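PDB 3E02: 3-keto-5-aminohexanoate cleavage protein from Burkholderia xenovorans LB400, which probably catalyses the zinc-dependent cleavage of 3-keto-5-aminohexanoate or a related beta-keto acid. Local coordinates for residues Asn113-Ala125 with Arg137-Thr151. Numbering follows the deposited sequence.
With EDO (1,2-ethanediol), chain H; EDO (1,2-ethanediol), chain E; EDO (1,2-ethanediol), chain K.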
loop_
_atom_site.group_PDB
_atom_site.type_symbol
_atom_site.label_atom_id
_atom_site.label_comp_id
_atom_site.label_asym_id
_atom_site.label_seq_id
_atom_site.Cartn_x
_atom_site.Cartn_y
_atom_site.Cartn_z
ATOM N N ASN A 113 25.469 3.580 6.252
ATOM C CA ASN A 113 24.761 2.648 5.374
ATOM C C ASN A 113 24.183 1.516 6.226
ATOM O O ASN A 113 24.927 0.872 6.970
ATOM C CB ASN A 113 25.703 2.182 4.286
ATOM C CG ASN A 113 26.148 3.340 3.400
ATOM O OD1 ASN A 113 25.332 3.933 2.713
ATOM N ND2 ASN A 113 27.437 3.705 3.469
HETATM N N MSE A 114 22.862 1.311 6.128
HETATM C CA MSE A 114 22.129 0.395 7.040
HETATM C C MSE A 114 21.990 -1.078 6.660
HETATM O O MSE A 114 21.266 -1.823 7.316
HETATM C CB MSE A 114 20.772 1.017 7.415
HETATM C CG MSE A 114 20.883 2.234 8.322
HETATM SE SE MSE A 114 21.938 1.901 9.925
HETATM C CE MSE A 114 21.070 0.419 10.556
ATOM N N GLY A 115 22.724 -1.521 5.656
ATOM C CA GLY A 115 22.694 -2.934 5.303
ATOM C C GLY A 115 23.631 -3.252 4.177
ATOM O O GLY A 115 24.120 -2.345 3.498
ATOM N N SER A 116 23.908 -4.536 4.011
ATOM C CA SER A 116 24.775 -5.009 2.938
ATOM C C SER A 116 23.902 -5.283 1.731
ATOM O O SER A 116 22.808 -5.855 1.858
ATOM C CB SER A 116 25.534 -6.270 3.347
ATOM O OG SER A 116 26.337 -6.043 4.491
ATOM N N LEU A 117 24.340 -4.836 0.561
ATOM C CA LEU A 117 23.614 -5.109 -0.669
ATOM C C LEU A 117 24.520 -5.177 -1.882
ATOM O O LEU A 117 25.586 -4.551 -1.901
ATOM C CB LEU A 117 22.569 -4.007 -0.939
ATOM C CG LEU A 117 23.034 -2.559 -1.230
ATOM C CD1 LEU A 117 22.024 -1.788 -2.083
ATOM C CD2 LEU A 117 23.360 -1.802 0.061
ATOM N N ASN A 118 24.050 -5.878 -2.909
ATOM C CA ASN A 118 24.670 -5.800 -4.237
ATOM C C ASN A 118 24.572 -4.322 -4.657
ATOM O O ASN A 118 23.574 -3.665 -4.361
ATOM C CB ASN A 118 23.922 -6.652 -5.262
ATOM C CG ASN A 118 24.084 -8.135 -5.030
ATOM O OD1 ASN A 118 24.964 -8.568 -4.282
ATOM N ND2 ASN A 118 23.249 -8.932 -5.694
ATOM N N PHE A 119 25.626 -3.791 -5.264
ATOM C CA PHE A 119 25.659 -2.369 -5.655
ATOM C C PHE A 119 26.287 -2.380 -7.046
ATOM O O PHE A 119 27.495 -2.242 -7.186
ATOM C CB PHE A 119 26.457 -1.560 -4.620
ATOM C CG PHE A 119 26.128 -0.095 -4.614
ATOM C CD1 PHE A 119 26.349 0.694 -5.749
ATOM C CD2 PHE A 119 25.603 0.510 -3.468
ATOM C CE1 PHE A 119 26.024 2.061 -5.750
ATOM C CE2 PHE A 119 25.277 1.876 -3.455
ATOM C CZ PHE A 119 25.494 2.651 -4.595
ATOM N N ASN A 120 25.432 -2.561 -8.051
ATOM C CA ASN A 120 25.821 -2.779 -9.435
ATOM C C ASN A 120 25.629 -1.535 -10.311
ATOM O O ASN A 120 24.502 -1.187 -10.673
ATOM C CB ASN A 120 25.010 -3.977 -9.980
ATOM C CG ASN A 120 25.470 -4.454 -11.366
ATOM O OD1 ASN A 120 26.365 -3.868 -11.988
ATOM N ND2 ASN A 120 24.846 -5.534 -11.851
ATOM N N ILE A 121 26.740 -0.878 -10.649
ATOM C CA ILE A 121 26.730 0.306 -11.543
ATOM C C ILE A 121 27.398 -0.007 -12.898
ATOM O O ILE A 121 27.707 0.916 -13.670
ATOM C CB ILE A 121 27.363 1.552 -10.851
ATOM C CG1 ILE A 121 28.843 1.317 -10.472
ATOM C CG2 ILE A 121 26.523 1.923 -9.625
ATOM C CD1 ILE A 121 29.507 2.506 -9.866
ATOM N N SER A 122 27.586 -1.301 -13.191
ATOM C CA SER A 122 28.265 -1.762 -14.406
ATOM C C SER A 122 27.579 -1.390 -15.717
ATOM O O SER A 122 28.258 -1.205 -16.720
ATOM C CB SER A 122 28.460 -3.282 -14.357
ATOM O OG SER A 122 27.217 -3.968 -14.455
ATOM N N GLN A 123 26.247 -1.295 -15.709
ATOM C CA GLN A 123 25.475 -0.919 -16.906
ATOM C C GLN A 123 25.837 0.475 -17.449
ATOM O O GLN A 123 25.685 0.720 -18.637
ATOM C CB GLN A 123 23.965 -0.996 -16.631
ATOM C CG GLN A 123 23.459 -2.434 -16.395
ATOM C CD GLN A 123 22.005 -2.487 -15.923
ATOM O OE1 GLN A 123 21.608 -1.787 -14.966
ATOM N NE2 GLN A 123 21.206 -3.336 -16.573
ATOM N N ALA A 124 26.293 1.373 -16.572
ATOM C CA ALA A 124 26.746 2.717 -16.956
ATOM C C ALA A 124 27.871 2.684 -18.001
ATOM O O ALA A 124 27.911 3.541 -18.888
ATOM C CB ALA A 124 27.184 3.512 -15.711
ATOM N N ALA A 125 28.739 1.677 -17.927
ATOM C CA ALA A 125 29.870 1.524 -18.854
ATOM C C ALA A 125 29.468 1.366 -20.324
ATOM O O ALA A 125 30.186 1.839 -21.216
ATOM C CB ALA A 125 30.774 0.352 -18.418
ATOM N N ARG A 137 36.665 2.047 -16.392
ATOM C CA ARG A 137 35.948 0.859 -16.875
ATOM C C ARG A 137 36.050 -0.346 -15.903
ATOM O O ARG A 137 35.018 -0.951 -15.608
ATOM C CB ARG A 137 36.324 0.476 -18.306
ATOM C CG ARG A 137 35.291 -0.445 -18.944
ATOM C CD ARG A 137 35.730 -1.044 -20.282
ATOM N NE ARG A 137 35.672 -0.138 -21.434
ATOM C CZ ARG A 137 34.547 0.312 -22.012
ATOM N NH1 ARG A 137 33.336 -0.014 -21.553
ATOM N NH2 ARG A 137 34.633 1.128 -23.070
ATOM N N PRO A 138 37.260 -0.693 -15.417
ATOM C CA PRO A 138 37.387 -1.791 -14.438
ATOM C C PRO A 138 36.599 -1.561 -13.139
ATOM O O PRO A 138 36.035 -2.507 -12.602
ATOM C CB PRO A 138 38.893 -1.852 -14.166
ATOM C CG PRO A 138 39.518 -1.214 -15.310
ATOM C CD PRO A 138 38.592 -0.169 -15.787
ATOM N N TYR A 139 36.550 -0.311 -12.675
ATOM C CA TYR A 139 35.774 0.081 -11.493
ATOM C C TYR A 139 34.291 -0.229 -11.686
ATOM O O TYR A 139 33.692 -0.911 -10.873
ATOM C CB TYR A 139 35.968 1.570 -11.202
ATOM C CG TYR A 139 35.221 2.118 -10.007
ATOM C CD1 TYR A 139 35.638 1.827 -8.701
ATOM C CD2 TYR A 139 34.127 2.972 -10.174
ATOM C CE1 TYR A 139 34.954 2.359 -7.593
ATOM C CE2 TYR A 139 33.449 3.504 -9.081
ATOM C CZ TYR A 139 33.862 3.196 -7.795
ATOM O OH TYR A 139 33.202 3.738 -6.724
ATOM N N LEU A 140 33.726 0.244 -12.790
ATOM C CA LEU A 140 32.314 0.008 -13.101
ATOM C C LEU A 140 32.010 -1.483 -13.330
ATOM O O LEU A 140 31.057 -2.021 -12.750
ATOM C CB LEU A 140 31.885 0.842 -14.321
ATOM C CG LEU A 140 31.994 2.369 -14.185
ATOM C CD1 LEU A 140 31.806 3.044 -15.556
ATOM C CD2 LEU A 140 31.041 2.958 -13.151
ATOM N N ALA A 141 32.832 -2.137 -14.151
ATOM C CA ALA A 141 32.680 -3.576 -14.472
ATOM C C ALA A 141 32.781 -4.464 -13.228
ATOM O O ALA A 141 31.994 -5.394 -13.062
ATOM C CB ALA A 141 33.699 -3.999 -15.531
ATOM N N GLY A 142 33.710 -4.129 -12.338
ATOM C CA GLY A 142 33.912 -4.843 -11.086
ATOM C C GLY A 142 32.724 -4.822 -10.134
ATOM O O GLY A 142 32.650 -5.670 -9.239
ATOM N N THR A 143 31.777 -3.890 -10.329
ATOM C CA THR A 143 30.592 -3.813 -9.477
ATOM C C THR A 143 29.571 -4.934 -9.719
ATOM O O THR A 143 28.683 -5.117 -8.877
ATOM C CB THR A 143 29.950 -2.427 -9.430
ATOM O OG1 THR A 143 29.356 -2.094 -10.689
ATOM C CG2 THR A 143 30.985 -1.369 -8.979
ATOM N N ARG A 144 29.695 -5.684 -10.828
ATOM C CA ARG A 144 28.826 -6.840 -11.083
ATOM C C ARG A 144 29.010 -7.887 -9.985
ATOM O O ARG A 144 28.077 -8.600 -9.657
ATOM C CB ARG A 144 29.118 -7.492 -12.440
ATOM C CG ARG A 144 28.851 -6.631 -13.647
ATOM C CD ARG A 144 29.296 -7.319 -14.929
ATOM N NE ARG A 144 30.754 -7.301 -15.099
ATOM C CZ ARG A 144 31.441 -8.071 -15.945
ATOM N NH1 ARG A 144 30.833 -8.934 -16.771
ATOM N NH2 ARG A 144 32.771 -7.963 -15.978
ATOM N N ASP A 145 30.225 -7.968 -9.433
ATOM C CA ASP A 145 30.556 -8.923 -8.384
ATOM C C ASP A 145 30.869 -8.214 -7.061
ATOM O O ASP A 145 31.695 -8.692 -6.289
ATOM C CB ASP A 145 31.758 -9.761 -8.867
ATOM C CG ASP A 145 32.009 -11.000 -8.020
ATOM O OD1 ASP A 145 31.068 -11.542 -7.412
ATOM O OD2 ASP A 145 33.175 -11.410 -7.944
ATOM N N PHE A 146 30.170 -7.115 -6.771
ATOM C CA PHE A 146 30.435 -6.286 -5.603
ATOM C C PHE A 146 29.250 -6.198 -4.650
ATOM O O PHE A 146 28.107 -6.098 -5.094
ATOM C CB PHE A 146 30.794 -4.879 -6.060
ATOM C CG PHE A 146 31.021 -3.896 -4.940
ATOM C CD1 PHE A 146 32.145 -3.989 -4.127
ATOM C CD2 PHE A 146 30.117 -2.863 -4.705
ATOM C CE1 PHE A 146 32.349 -3.073 -3.084
ATOM C CE2 PHE A 146 30.320 -1.950 -3.676
ATOM C CZ PHE A 146 31.445 -2.056 -2.869
ATOM N N ILE A 147 29.565 -6.193 -3.352
ATOM C CA ILE A 147 28.600 -6.009 -2.270
ATOM C C ILE A 147 29.071 -4.793 -1.472
ATOM O O ILE A 147 30.233 -4.743 -1.056
ATOM C CB ILE A 147 28.553 -7.229 -1.315
ATOM C CG1 ILE A 147 28.160 -8.511 -2.065
ATOM C CG2 ILE A 147 27.561 -6.973 -0.153
ATOM C CD1 ILE A 147 28.367 -9.785 -1.255
ATOM N N LEU A 148 28.194 -3.810 -1.284
ATOM C CA LEU A 148 28.482 -2.674 -0.404
ATOM C C LEU A 148 28.241 -3.282 0.987
ATOM O O LEU A 148 27.098 -3.505 1.386
ATOM C CB LEU A 148 27.561 -1.486 -0.673
ATOM C CG LEU A 148 27.816 -0.254 0.207
ATOM C CD1 LEU A 148 29.185 0.365 -0.123
ATOM C CD2 LEU A 148 26.709 0.765 0.040
ATOM N N SER A 149 29.325 -3.587 1.688
ATOM C CA SER A 149 29.264 -4.314 2.965
ATOM C C SER A 149 28.938 -3.442 4.164
ATOM O O SER A 149 29.624 -2.479 4.403
ATOM C CB SER A 149 30.600 -5.011 3.229
ATOM O OG SER A 149 30.556 -5.762 4.445
ATOM N N ASN A 150 27.893 -3.787 4.921
ATOM C CA ASN A 150 27.557 -3.119 6.193
ATOM C C ASN A 150 26.897 -4.170 7.093
ATOM O O ASN A 150 25.697 -4.167 7.288
ATOM C CB ASN A 150 26.619 -1.919 5.991
ATOM C CG ASN A 150 27.185 -0.893 5.062
ATOM O OD1 ASN A 150 28.080 -0.166 5.450
ATOM N ND2 ASN A 150 26.683 -0.835 3.817
ATOM N N THR A 151 27.711 -5.079 7.628
ATOM C CA THR A 151 27.210 -6.141 8.498
ATOM C C THR A 151 26.751 -5.532 9.817
ATOM O O THR A 151 27.077 -4.377 10.113
ATOM C CB THR A 151 28.254 -7.234 8.760
ATOM O OG1 THR A 151 29.320 -6.696 9.543
ATOM C CG2 THR A 151 28.795 -7.838 7.458
HETATM C C1 EDO H . 34.618 -1.519 -7.814
HETATM O O1 EDO H . 34.735 -2.342 -8.983
HETATM C C2 EDO H . 34.525 -2.315 -6.512
HETATM O O2 EDO H . 34.768 -3.720 -6.679
HETATM C C1 EDO E . 39.234 3.113 -23.299
HETATM O O1 EDO E . 38.999 4.391 -23.865
HETATM C C2 EDO E . 37.906 2.393 -23.154
HETATM O O2 EDO E . 38.026 1.424 -22.112
HETATM C C1 EDO K . 31.066 -16.163 -9.817
HETATM O O1 EDO K . 31.585 -16.951 -8.732
HETATM C C2 EDO K . 31.197 -14.664 -9.574
HETATM O O2 EDO K . 32.125 -14.319 -8.539
HETATM O O HOH W 1 27.844 0.944 7.856
HETATM O O HOH W 2 31.168 0.513 -23.746
#
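In the long loop that follows strand 109-113 of the TIM barrel, a two-stranded antiparallel sheet pairs 117-118 with 147-148 before the chain enters helix 152-163. Leu117 and Leu148 are the hydrogen-bonded pair: Leu148 N gives to Leu117 O at 2.8 Å, nearly in line with the carbonyl bond, and Leu117 N bonds back to Leu148 O. Asn118 and Ile147 follow as the non-hydrogen-bonded pair, and a weak bond from Phe119 N to Phe146 O extends the pairing. Leu148 CD2 lies 3.7 Å from Phe119 CD2, the side chains running side by side in the same direction.

Toward the barrel, Asn150 holds the loop at Gly115 and Ser116 by two bonds: ND2 donates to Gly115 O at 3.0 Å, 49° out of the carbonyl plane, and backbone N donates to Ser116 OG at 2.8 Å. That hydroxyl also bonds Asn118 of the second subunit, placing this end at a subunit interface. The Asn113 side chain lies about 7 Å from the zinc ion, which His50, His52 and Glu259 bind, so this end borders the metal site without supplying a ligand.

At the far end, Ile121 CD1 packs on Leu140 CD2 at 3.7 Å, the side chains crossing at about a right angle. With chi1 at 69°, Thr143 OG1 sits between its backbone N and carbonyl carbon; it donates to Leu140 O in the carbonyl plane at 2.7 Å and accepts from Ile121 N at 2.9 Å.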